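Local coordinates for protein probable arabinosyltransferase B (Mycobacterium tuberculosis H37Rv, PDB 7BVF) that polymerises arabinose into the arabinan of the mycobacterial cell wall arabinogalactan, acting as a membrane-bound arabinosyltransferase that is a target of ethambutol, at residues A[784-789]-A[852-857]; A[842-847]-A[962-967]; A[880-885]-A[924-929]. All coordinates share one frame; numbering follows the deposited sequence.

Contact 1: residues A[784-789]-A[852-857]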
loop_
_atom_site.group_PDB
_atom_site.type_symbol
_atom_site.label_atom_id
_atom_site.label_comp_id
_atom_site.label_asym_id
_atom_site.label_seq_id
_atom_site.Cartn_x
_atom_site.Cartn_y
_atom_site.Cartn_z
ATOM N N ASN A 784 -42.834 -17.715 25.797
ATOM C CA ASN A 784 -42.833 -17.662 24.338
ATOM C C ASN A 784 -41.491 -17.187 23.794
ATOM O O ASN A 784 -41.378 -16.050 23.322
ATOM C CB ASN A 784 -43.959 -16.756 23.838
ATOM C CG ASN A 784 -45.323 -17.198 24.327
ATOM O OD1 ASN A 784 -46.255 -16.400 24.411
ATOM N ND2 ASN A 784 -45.449 -18.481 24.648
ATOM N N PRO A 785 -40.459 -18.021 23.842
ATOM C CA PRO A 785 -39.125 -17.588 23.408
ATOM C C PRO A 785 -38.913 -17.644 21.903
ATOM O O PRO A 785 -37.765 -17.687 21.455
ATOM C CB PRO A 785 -38.196 -18.565 24.131
ATOM C CG PRO A 785 -39.001 -19.801 24.254
ATOM C CD PRO A 785 -40.438 -19.380 24.406
ATOM N N VAL A 786 -39.999 -17.644 21.125
ATOM C CA VAL A 786 -40.011 -17.994 19.703
ATOM C C VAL A 786 -38.827 -17.423 18.931
ATOM O O VAL A 786 -38.512 -16.233 19.029
ATOM C CB VAL A 786 -41.339 -17.548 19.057
ATOM C CG1 VAL A 786 -41.518 -16.048 19.157
ATOM C CG2 VAL A 786 -41.392 -17.984 17.607
ATOM N N GLY A 787 -38.149 -18.286 18.172
ATOM C CA GLY A 787 -36.992 -17.931 17.392
ATOM C C GLY A 787 -35.682 -18.472 17.933
ATOM O O GLY A 787 -34.769 -18.748 17.149
ATOM N N PHE A 788 -35.574 -18.636 19.247
ATOM C CA PHE A 788 -34.335 -19.015 19.909
ATOM C C PHE A 788 -34.285 -20.518 20.155
ATOM O O PHE A 788 -35.313 -21.169 20.352
ATOM C CB PHE A 788 -34.186 -18.266 21.235
ATOM C CG PHE A 788 -33.771 -16.831 21.081
ATOM C CD1 PHE A 788 -34.646 -15.894 20.579
ATOM C CD2 PHE A 788 -32.509 -16.420 21.450
ATOM C CE1 PHE A 788 -34.264 -14.582 20.439
ATOM C CE2 PHE A 788 -32.127 -15.107 21.317
ATOM C CZ PHE A 788 -33.005 -14.190 20.809
ATOM N N THR A 789 -33.070 -21.061 20.150
ATOM C CA THR A 789 -32.817 -22.485 20.313
ATOM C C THR A 789 -31.496 -22.652 21.049
ATOM O O THR A 789 -30.617 -21.790 20.931
ATOM C CB THR A 789 -32.778 -23.200 18.951
ATOM O OG1 THR A 789 -32.468 -24.586 19.128
ATOM C CG2 THR A 789 -31.747 -22.566 18.035
ATOM N N ALA A 852 -34.894 -20.972 6.088
ATOM C CA ALA A 852 -36.143 -20.551 6.723
ATOM C C ALA A 852 -35.872 -19.665 7.943
ATOM O O ALA A 852 -36.170 -20.010 9.087
ATOM C CB ALA A 852 -37.003 -21.764 7.097
ATOM N N GLN A 853 -35.285 -18.505 7.659
ATOM C CA GLN A 853 -35.078 -17.497 8.684
ATOM C C GLN A 853 -36.418 -16.919 9.135
ATOM O O GLN A 853 -37.454 -17.105 8.494
ATOM C CB GLN A 853 -34.178 -16.380 8.164
ATOM C CG GLN A 853 -32.947 -16.851 7.419
ATOM C CD GLN A 853 -32.045 -17.711 8.263
ATOM O OE1 GLN A 853 -31.857 -18.890 7.981
ATOM N NE2 GLN A 853 -31.480 -17.128 9.308
ATOM N N GLN A 854 -36.390 -16.198 10.251
ATOM C CA GLN A 854 -37.593 -15.568 10.782
ATOM C C GLN A 854 -37.184 -14.437 11.717
ATOM O O GLN A 854 -35.995 -14.164 11.910
ATOM C CB GLN A 854 -38.485 -16.595 11.486
ATOM C CG GLN A 854 -37.759 -17.462 12.487
ATOM C CD GLN A 854 -38.696 -18.372 13.245
ATOM O OE1 GLN A 854 -39.802 -17.977 13.607
ATOM N NE2 GLN A 854 -38.260 -19.600 13.489
ATOM N N GLN A 855 -38.181 -13.772 12.297
ATOM C CA GLN A 855 -37.977 -12.701 13.267
ATOM C C GLN A 855 -38.028 -13.313 14.658
ATOM O O GLN A 855 -39.064 -13.848 15.065
ATOM C CB GLN A 855 -39.045 -11.621 13.119
ATOM C CG GLN A 855 -38.829 -10.657 11.980
ATOM C CD GLN A 855 -39.828 -9.524 12.000
ATOM O OE1 GLN A 855 -40.979 -9.707 12.391
ATOM N NE2 GLN A 855 -39.394 -8.344 11.583
ATOM N N SER A 856 -36.924 -13.232 15.393
ATOM C CA SER A 856 -36.888 -13.854 16.705
ATOM C C SER A 856 -37.300 -12.855 17.784
ATOM O O SER A 856 -37.627 -11.701 17.507
ATOM C CB SER A 856 -35.499 -14.415 16.983
ATOM O OG SER A 856 -35.081 -15.250 15.919
ATOM N N THR A 857 -37.308 -13.326 19.028
ATOM C CA THR A 857 -37.555 -12.489 20.195
ATOM C C THR A 857 -37.320 -13.321 21.445
ATOM O O THR A 857 -37.505 -14.539 21.438
ATOM C CB THR A 857 -38.974 -11.907 20.210
ATOM O OG1 THR A 857 -39.078 -10.924 21.246
ATOM C CG2 THR A 857 -40.002 -12.989 20.462
#

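Contact 2: residues A[842-847]-A[962-967]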
loop_
_atom_site.group_PDB
_atom_site.type_symbol
_atom_site.label_atom_id
_atom_site.label_comp_id
_atom_site.label_asym_id
_atom_site.label_seq_id
_atom_site.Cartn_x
_atom_site.Cartn_y
_atom_site.Cartn_z
ATOM N N VAL A 842 -24.533 -23.325 33.004
ATOM C CA VAL A 842 -24.830 -22.080 32.309
ATOM C C VAL A 842 -25.646 -22.411 31.064
ATOM O O VAL A 842 -25.153 -23.105 30.171
ATOM C CB VAL A 842 -23.548 -21.318 31.933
ATOM C CG1 VAL A 842 -23.886 -19.972 31.335
ATOM C CG2 VAL A 842 -22.670 -21.143 33.148
ATOM N N PRO A 843 -26.885 -21.953 30.957
ATOM C CA PRO A 843 -27.677 -22.185 29.748
ATOM C C PRO A 843 -27.218 -21.284 28.606
ATOM O O PRO A 843 -26.249 -20.542 28.715
ATOM C CB PRO A 843 -29.099 -21.850 30.197
ATOM C CG PRO A 843 -28.936 -20.957 31.347
ATOM C CD PRO A 843 -27.694 -21.380 32.042
ATOM N N LEU A 844 -27.943 -21.366 27.493
ATOM C CA LEU A 844 -27.595 -20.632 26.285
ATOM C C LEU A 844 -28.845 -20.476 25.435
ATOM O O LEU A 844 -29.792 -21.256 25.554
ATOM C CB LEU A 844 -26.491 -21.350 25.501
ATOM C CG LEU A 844 -25.932 -20.653 24.263
ATOM C CD1 LEU A 844 -24.846 -19.694 24.659
ATOM C CD2 LEU A 844 -25.416 -21.653 23.258
ATOM N N ALA A 845 -28.845 -19.454 24.579
ATOM C CA ALA A 845 -29.932 -19.289 23.619
ATOM C C ALA A 845 -29.415 -18.581 22.378
ATOM O O ALA A 845 -28.838 -17.500 22.486
ATOM C CB ALA A 845 -31.091 -18.499 24.229
ATOM N N GLY A 846 -29.644 -19.172 21.202
ATOM C CA GLY A 846 -29.154 -18.603 19.966
ATOM C C GLY A 846 -30.208 -18.607 18.875
ATOM O O GLY A 846 -31.184 -19.350 18.925
ATOM N N THR A 847 -29.982 -17.756 17.873
ATOM C CA THR A 847 -30.869 -17.604 16.723
ATOM C C THR A 847 -30.150 -17.882 15.411
ATOM O O THR A 847 -30.310 -17.147 14.437
ATOM C CB THR A 847 -31.476 -16.205 16.656
ATOM O OG1 THR A 847 -30.478 -15.277 16.225
ATOM C CG2 THR A 847 -31.987 -15.781 17.985
ATOM N N ALA A 962 -26.808 -14.570 20.180
ATOM C CA ALA A 962 -26.680 -15.634 21.168
ATOM C C ALA A 962 -26.385 -15.015 22.523
ATOM O O ALA A 962 -25.604 -14.069 22.614
ATOM C CB ALA A 962 -25.578 -16.625 20.791
ATOM N N VAL A 963 -27.012 -15.549 23.572
ATOM C CA VAL A 963 -26.923 -14.966 24.906
ATOM C C VAL A 963 -26.870 -16.049 25.977
ATOM O O VAL A 963 -27.273 -17.197 25.770
ATOM C CB VAL A 963 -28.094 -14.001 25.217
ATOM C CG1 VAL A 963 -28.059 -12.789 24.310
ATOM C CG2 VAL A 963 -29.419 -14.714 25.096
ATOM N N THR A 964 -26.362 -15.639 27.135
ATOM C CA THR A 964 -26.242 -16.373 28.385
ATOM C C THR A 964 -26.783 -15.489 29.497
ATOM O O THR A 964 -26.923 -14.275 29.313
ATOM C CB THR A 964 -24.777 -16.738 28.667
ATOM O OG1 THR A 964 -23.937 -15.636 28.314
ATOM C CG2 THR A 964 -24.356 -17.956 27.879
ATOM N N PRO A 965 -27.105 -16.054 30.660
ATOM C CA PRO A 965 -27.735 -15.255 31.723
ATOM C C PRO A 965 -26.802 -14.178 32.247
ATOM O O PRO A 965 -25.588 -14.222 32.004
ATOM C CB PRO A 965 -28.046 -16.295 32.808
ATOM C CG PRO A 965 -28.080 -17.572 32.104
ATOM C CD PRO A 965 -27.063 -17.479 31.023
ATOM N N PRO A 966 -27.332 -13.183 32.958
ATOM C CA PRO A 966 -26.483 -12.140 33.538
ATOM C C PRO A 966 -25.902 -12.523 34.890
ATOM O O PRO A 966 -26.474 -13.303 35.652
ATOM C CB PRO A 966 -27.448 -10.953 33.675
ATOM C CG PRO A 966 -28.781 -11.563 33.807
ATOM C CD PRO A 966 -28.762 -12.832 33.020
ATOM N N ARG A 967 -24.738 -11.943 35.184
ATOM C CA ARG A 967 -24.003 -12.239 36.404
ATOM C C ARG A 967 -23.343 -10.977 36.939
ATOM O O ARG A 967 -23.133 -10.003 36.215
ATOM C CB ARG A 967 -22.935 -13.308 36.176
ATOM C CG ARG A 967 -21.794 -12.852 35.300
ATOM C CD ARG A 967 -20.723 -13.909 35.198
ATOM N NE ARG A 967 -19.642 -13.497 34.313
ATOM C CZ ARG A 967 -19.700 -13.558 32.989
ATOM N NH1 ARG A 967 -20.789 -14.013 32.394
ATOM N NH2 ARG A 967 -18.671 -13.164 32.260
#

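Contact 3: residues A[880-885]-A[924-929]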
loop_
_atom_site.group_PDB
_atom_site.type_symbol
_atom_site.label_atom_id
_atom_site.label_comp_id
_atom_site.label_asym_id
_atom_site.label_seq_id
_atom_site.Cartn_x
_atom_site.Cartn_y
_atom_site.Cartn_z
ATOM N N ALA A 880 -22.655 -13.378 21.882
ATOM C CA ALA A 880 -22.052 -13.340 20.559
ATOM C C ALA A 880 -23.076 -12.845 19.548
ATOM O O ALA A 880 -24.254 -12.671 19.857
ATOM C CB ALA A 880 -21.530 -14.717 20.146
ATOM N N GLY A 881 -22.618 -12.617 18.330
ATOM C CA GLY A 881 -23.484 -12.200 17.248
ATOM C C GLY A 881 -23.317 -10.729 16.921
ATOM O O GLY A 881 -22.380 -10.061 17.361
ATOM N N LYS A 882 -24.259 -10.224 16.131
ATOM C CA LYS A 882 -24.268 -8.827 15.708
ATOM C C LYS A 882 -25.110 -8.024 16.692
ATOM O O LYS A 882 -26.337 -8.141 16.708
ATOM C CB LYS A 882 -24.817 -8.708 14.290
ATOM C CG LYS A 882 -24.558 -7.374 13.634
ATOM C CD LYS A 882 -24.510 -7.511 12.126
ATOM C CE LYS A 882 -23.436 -8.495 11.703
ATOM N NZ LYS A 882 -23.306 -8.584 10.223
ATOM N N ILE A 883 -24.454 -7.207 17.515
ATOM C CA ILE A 883 -25.111 -6.477 18.589
ATOM C C ILE A 883 -24.728 -5.006 18.499
ATOM O O ILE A 883 -23.615 -4.659 18.094
ATOM C CB ILE A 883 -24.744 -7.064 19.973
ATOM C CG1 ILE A 883 -25.004 -8.570 19.991
ATOM C CG2 ILE A 883 -25.525 -6.393 21.081
ATOM C CD1 ILE A 883 -24.624 -9.245 21.270
ATOM N N ALA A 884 -25.665 -4.137 18.872
ATOM C CA ALA A 884 -25.475 -2.694 18.826
ATOM C C ALA A 884 -25.155 -2.176 20.222
ATOM O O ALA A 884 -25.948 -2.359 21.150
ATOM C CB ALA A 884 -26.719 -2.001 18.278
ATOM N N GLY A 885 -24.006 -1.521 20.363
ATOM C CA GLY A 885 -23.607 -0.976 21.646
ATOM C C GLY A 885 -22.493 0.029 21.488
ATOM O O GLY A 885 -21.825 0.089 20.452
ATOM N N GLU A 924 -16.904 -4.513 15.817
ATOM C CA GLU A 924 -16.610 -4.784 14.416
ATOM C C GLU A 924 -16.239 -6.239 14.160
ATOM O O GLU A 924 -16.025 -6.611 13.002
ATOM C CB GLU A 924 -15.484 -3.870 13.933
ATOM C CG GLU A 924 -15.681 -2.409 14.294
ATOM C CD GLU A 924 -16.658 -1.702 13.372
ATOM O OE1 GLU A 924 -16.313 -1.486 12.192
ATOM O OE2 GLU A 924 -17.769 -1.357 13.828
ATOM N N GLN A 925 -16.156 -7.063 15.206
ATOM C CA GLN A 925 -15.929 -8.502 15.097
ATOM C C GLN A 925 -17.189 -9.205 15.577
ATOM O O GLN A 925 -17.292 -9.573 16.755
ATOM C CB GLN A 925 -14.715 -8.932 15.924
ATOM C CG GLN A 925 -13.379 -8.522 15.336
ATOM C CD GLN A 925 -13.062 -7.055 15.548
ATOM O OE1 GLN A 925 -13.389 -6.479 16.584
ATOM N NE2 GLN A 925 -12.419 -6.443 14.564
ATOM N N PRO A 926 -18.181 -9.415 14.710
ATOM C CA PRO A 926 -19.502 -9.852 15.172
ATOM C C PRO A 926 -19.589 -11.302 15.623
ATOM O O PRO A 926 -20.685 -11.745 15.975
ATOM C CB PRO A 926 -20.389 -9.616 13.939
ATOM C CG PRO A 926 -19.625 -8.683 13.078
ATOM C CD PRO A 926 -18.201 -9.045 13.288
ATOM N N LYS A 927 -18.505 -12.070 15.625
ATOM C CA LYS A 927 -18.541 -13.454 16.107
ATOM C C LYS A 927 -17.377 -13.663 17.075
ATOM O O LYS A 927 -16.337 -14.204 16.698
ATOM C CB LYS A 927 -18.477 -14.395 14.924
ATOM C CG LYS A 927 -17.556 -13.875 13.830
ATOM C CD LYS A 927 -17.480 -14.801 12.635
ATOM C CE LYS A 927 -18.546 -14.472 11.612
ATOM N NZ LYS A 927 -18.290 -15.182 10.329
ATOM N N ALA A 928 -17.553 -13.255 18.335
ATOM C CA ALA A 928 -16.392 -13.245 19.214
ATOM C C ALA A 928 -16.634 -13.591 20.678
ATOM O O ALA A 928 -15.664 -13.559 21.437
ATOM C CB ALA A 928 -15.714 -11.869 19.123
ATOM N N TRP A 929 -17.846 -13.923 21.115
ATOM C CA TRP A 929 -18.101 -14.222 22.528
ATOM C C TRP A 929 -17.562 -13.106 23.430
ATOM O O TRP A 929 -16.611 -13.284 24.186
ATOM C CB TRP A 929 -17.489 -15.568 22.920
ATOM C CG TRP A 929 -18.313 -16.770 22.603
ATOM C CD1 TRP A 929 -17.894 -17.891 21.961
ATOM C CD2 TRP A 929 -19.687 -16.990 22.938
ATOM N NE1 TRP A 929 -18.919 -18.792 21.861
ATOM C CE2 TRP A 929 -20.033 -18.262 22.453
ATOM C CE3 TRP A 929 -20.660 -16.234 23.594
ATOM C CZ2 TRP A 929 -21.306 -18.792 22.603
ATOM C CZ3 TRP A 929 -21.918 -16.762 23.740
ATOM C CH2 TRP A 929 -22.232 -18.025 23.248
#

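Contact 1: residues A[784-789]-A[852-857]
Gly787 and Ser856 bring two irregular loops together near the surface of the C-terminal domain, with their CA atoms 4.1 Å apart. Residues 785-788 form a type II beta turn, closed by the bond from Phe788 N to Pro785 O at 3.3 Å. The turn presents the carbonyl of Val786 to the other loop, and Thr857 N reaches Val786 O over 3.1 Å. With an N-H...O angle of 133° this bond is bent and weak, so packing probably contributes much of the contact.

Glycine suits the third position of such a turn, because Gly787 adopts a positive phi of 108° with ease. Having no side chain, it also lets Ser856 settle directly against its backbone, with Ser856 OG 3.6 Å from Gly787 CA.

Apolar contacts lie on the flanks of the turn. Val786 CG1 meets Thr857 CG2 at 3.7 Å, the two branched side chains crossing at a slant; both methyls sit between their own backbone N and carbonyl carbon. Phe788 has CG anti to its carbonyl carbon (chi1 -76°), which brings the ring against the backbone of Ser856 and Thr857. There CE1 touches Ser856 CB at 3.7 Å, CD1 approaches Thr857 O at 3.3 Å, and both partners stand oblique to the ring, while Thr857 N lies in the ring plane at its edge.

Outside the pair, Thr857 OG1 makes a weak hydrogen bond to Glu951, and the backbone of Ser856 bonds to that of Asp952, a calcium ligand. The arrangement is thus a beta turn docked on the loop that enters strand 858-859, in the calcium-bearing part of a domain whose sequence belongs to the galactose-binding clan.

Contact 2: residues A[842-847]-A[962-967]
Ala845 and Val963 form an antiparallel hydrogen-bonded pair, joined by Ala845 N to Val963 O at 3.0 Å and Val963 N to Ala845 O at 2.9 Å. Next to them Gly846 and Ala962 make a non-hydrogen-bonded pair, where small residues let the CA atoms approach to 4.0 Å.

Farther along, side chains take over, and Thr964 can be followed outward. Its CB lies 4.1 Å from Pro843 O. At CB the chain forks: chi1 of 40° puts OG1 between the backbone N and the carbonyl carbon and leaves CG2 anti to the carbonyl carbon, facing segment 842-847. CG2 comes to 3.3 Å from Pro843 O, 3.7 Å from Leu844 CD1 and 4.0 Å from Val842 CG1, so the methyl packs among a carbonyl oxygen and two aliphatic side chains. The other branch, OG1, hydrogen-bonds Thr878 O. Threonine therefore suits this buried spot, since it offers a methyl to the segment leading into strand 845-846 and a hydroxyl to strand 874-881. Beyond it, the rings of Pro843 and Pro965 meet at a slant, CG to CG at 3.6 Å.

Strand 845-846 is the short outermost member of a four-stranded antiparallel sheet, paired with strand 961-967. This sheet is consistent with the beta-sandwich architecture of galactose-binding-like domains, the clan to which the C-terminal domain belongs.

Contact 3: residues A[880-885]-A[924-929]
Ala880 and Gly881 end strand 874-881 of a four-stranded antiparallel sheet, and against them lies loop 924-929, which leads into strand 932-935, the next and outermost strand. The contact is therefore packing between an inner strand and the loop approaching its neighbour, within a domain of the galactose-binding clan. The side-chain contacts between the segments are apolar.

At one end, the indole of Trp929 receives the methyl of Ala880 over one face, offset toward the rim of the ring. Ala880 CB lies 4.1 Å from the centroid of the six-membered ring and 20° off its normal, a CH-pi contact, and it is 3.9 Å from Trp929 CE3. Trp929 holds CG anti to its carbonyl carbon (chi1 -83°), which brings the indole back to Ala880, with CE3 and CZ3 each 3.9 Å from Ala880 N. Alanine is apt here, since a lone methyl is small enough to approach the ring face closely. Trp929 also packs on Leu844, just before strand 845-846, the outermost strand at the other margin of the sheet.

In the middle Gly881 has a phi of 105°, which glycine readily adopts, and its carbonyl oxygen hydrogen-bonds to Arg930 NH2. That same guanidinium nitrogen makes a weak bond to Gln925 O, so one arginine ties the strand's end to the loop.

At the other end Pro926, whose CB is directed toward segment 880-885, offers a stiff apolar surface to the aliphatic part of Lys882. Lysine suits this partly exposed place because its methylenes can pack while the amino group extends beyond them: NZ forms a long, weak ion pair with Asp959, a calcium ligand. The lysine chain bends at chi3, running side by side with the proline, and its CE comes to rest 3.9 Å from Pro926 CB.

All three contacts lie in the C-terminal domain, two buried and one at the surface. Contact 2 is strand pairing at the sheet's margin, held by regular backbone bonds; contact 3 lies at the end of the adjoining strand and relies on a methyl-indole contact and proline-lysine packing. They share the sheet directly: Ala962 O lies 3.1 Å from Ala880 N in a probable hydrogen bond. Contact 1 joins loops, with a weak bond and several exposed or partly exposed residues, yet it abuts contact 2 through Thr789 O and Gly846 N and through Phe788 against Ala845 and Thr847. Contacts 1 and 3 do not touch; contact 2 lies against both.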